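Side-chain contact in metazoan TIR-STING fusion (Crassostrea gigas, PDB 6WT6), which joins a TIR domain to a STING ligand-binding domain in one chain, an architecture that suggests a part in innate immune signalling: residues M307-Y310 against L311-R315. Residues are numbered along the deposited sequence; the frame is centred on the assembly and turned at random.
Sequences MRFY and LTLKR
K314, one turn after Y310 on helix 299-319, lays its chain across one face of the Y310 ring. CD makes the CH-pi contact, 3.6 Å from the Y310 ring centroid and 16° off its normal, displaced toward the phenol end; CE of K314 continues to 3.6 Å from OH of Y310. In Y310, chi1 of 179° swings the ring outward from the helix, leaning toward the next turn, where K314 can reach it; the bend at chi3 of K314 (86°) turns CE toward the hydroxyl end of the ring. F309 and L313 pair more loosely, side by side and pointing the same way, with CZ of F309 3.9 Å from CD2 of L313.

Polar contacts are those of a regular alpha helix: L311, T312, L313 and K314 each give their N-H to the carbonyl four residues earlier. R308 O receives a second bond, from OG1 of T312 at 2.8 Å. That hydroxyl sits above the carbonyl plane, while the T312 N-H arrives from the opposite face.

F309 packs on F179 of helix 176-204 within the STING domain. The Y310 hydroxyl hydrogen-bonds D79 of the second subunit, while the K314 ammonium makes only a long, weak ion pair with it. The contact thus combines an internally satisfied threonine hydroxyl with a CH-pi contact at the subunit interface, where the nearby carboxylate probably favours the charged form of the lysine.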
loop_
_atom_site.group_PDB
_atom_site.type_symbol
_atom_site.label_atom_id
_atom_site.label_comp_id
_atom_site.label_asym_id
_atom_site.label_seq_id
_atom_site.Cartn_x
_atom_site.Cartn_y
_atom_site.Cartn_z
ATOM N N MET A 307 10.669 0.533 -6.718
ATOM C CA MET A 307 10.844 1.802 -7.426
ATOM C C MET A 307 9.560 2.627 -7.441
ATOM O O MET A 307 9.622 3.861 -7.440
ATOM C CB MET A 307 11.328 1.568 -8.861
ATOM C CG MET A 307 12.736 0.985 -8.957
ATOM S SD MET A 307 13.859 1.667 -7.716
ATOM C CE MET A 307 14.162 3.286 -8.369
ATOM N N ARG A 308 8.398 1.972 -7.475
ATOM C CA ARG A 308 7.141 2.684 -7.286
ATOM C C ARG A 308 7.069 3.287 -5.892
ATOM O O ARG A 308 6.679 4.449 -5.728
ATOM C CB ARG A 308 5.958 1.748 -7.530
ATOM C CG ARG A 308 5.693 1.437 -8.984
ATOM C CD ARG A 308 4.703 0.300 -9.098
ATOM N NE ARG A 308 4.283 0.076 -10.475
ATOM C CZ ARG A 308 3.533 -0.947 -10.866
ATOM N NH1 ARG A 308 3.123 -1.846 -9.980
ATOM N NH2 ARG A 308 3.196 -1.070 -12.141
ATOM N N PHE A 309 7.443 2.505 -4.873
ATOM C CA PHE A 309 7.528 3.039 -3.519
ATOM C C PHE A 309 8.488 4.220 -3.461
ATOM O O PHE A 309 8.170 5.271 -2.890
ATOM C CB PHE A 309 7.968 1.944 -2.545
ATOM C CG PHE A 309 8.487 2.475 -1.230
ATOM C CD1 PHE A 309 7.620 3.035 -0.294
ATOM C CD2 PHE A 309 9.837 2.422 -0.929
ATOM C CE1 PHE A 309 8.097 3.519 0.915
ATOM C CE2 PHE A 309 10.318 2.908 0.276
ATOM C CZ PHE A 309 9.445 3.460 1.200
ATOM N N TYR A 310 9.672 4.054 -4.053
ATOM C CA TYR A 310 10.677 5.111 -4.069
ATOM C C TYR A 310 10.134 6.376 -4.720
ATOM O O TYR A 310 10.323 7.484 -4.207
ATOM C CB TYR A 310 11.920 4.594 -4.800
ATOM C CG TYR A 310 13.062 5.570 -4.948
ATOM C CD1 TYR A 310 13.720 6.077 -3.837
ATOM C CD2 TYR A 310 13.510 5.950 -6.203
ATOM C CE1 TYR A 310 14.772 6.957 -3.977
ATOM C CE2 TYR A 310 14.560 6.826 -6.353
ATOM C CZ TYR A 310 15.190 7.326 -5.236
ATOM O OH TYR A 310 16.237 8.203 -5.382
ATOM N N LEU A 311 9.428 6.223 -5.839
ATOM C CA LEU A 311 8.863 7.370 -6.536
ATOM C C LEU A 311 7.730 8.013 -5.738
ATOM O O LEU A 311 7.630 9.245 -5.672
ATOM C CB LEU A 311 8.374 6.928 -7.913
ATOM C CG LEU A 311 7.632 7.922 -8.800
ATOM C CD1 LEU A 311 8.452 9.188 -8.983
ATOM C CD2 LEU A 311 7.335 7.270 -10.144
ATOM N N THR A 312 6.865 7.198 -5.130
ATOM C CA THR A 312 5.729 7.751 -4.398
ATOM C C THR A 312 6.188 8.493 -3.148
ATOM O O THR A 312 5.659 9.562 -2.823
ATOM C CB THR A 312 4.745 6.641 -4.028
ATOM O OG1 THR A 312 4.367 5.922 -5.207
ATOM C CG2 THR A 312 3.500 7.237 -3.386
ATOM N N LEU A 313 7.171 7.940 -2.435
ATOM C CA LEU A 313 7.703 8.624 -1.263
ATOM C C LEU A 313 8.306 9.972 -1.645
ATOM O O LEU A 313 8.147 10.960 -0.918
ATOM C CB LEU A 313 8.741 7.738 -0.569
ATOM C CG LEU A 313 9.313 8.229 0.764
ATOM C CD1 LEU A 313 8.212 8.434 1.807
ATOM C CD2 LEU A 313 10.370 7.264 1.285
ATOM N N LYS A 314 8.981 10.040 -2.794
ATOM C CA LYS A 314 9.605 11.299 -3.192
ATOM C C LYS A 314 8.574 12.332 -3.633
ATOM O O LYS A 314 8.797 13.534 -3.459
ATOM C CB LYS A 314 10.630 11.046 -4.295
ATOM C CG LYS A 314 11.834 10.258 -3.812
ATOM C CD LYS A 314 12.684 9.754 -4.967
ATOM C CE LYS A 314 13.695 10.796 -5.411
ATOM N NZ LYS A 314 13.244 11.536 -6.612
ATOM N N ARG A 315 7.447 11.893 -4.201
ATOM C CA ARG A 315 6.387 12.836 -4.540
ATOM C C ARG A 315 5.786 13.454 -3.283
ATOM O O ARG A 315 5.507 14.658 -3.244
ATOM C CB ARG A 315 5.293 12.144 -5.355
ATOM C CG ARG A 315 5.761 11.507 -6.649
ATOM C CD ARG A 315 4.843 11.883 -7.793
ATOM N NE ARG A 315 5.011 11.015 -8.953
ATOM C CZ ARG A 315 4.172 10.036 -9.273
ATOM N NH1 ARG A 315 3.104 9.808 -8.519
ATOM N NH2 ARG A 315 4.392 9.292 -10.347
#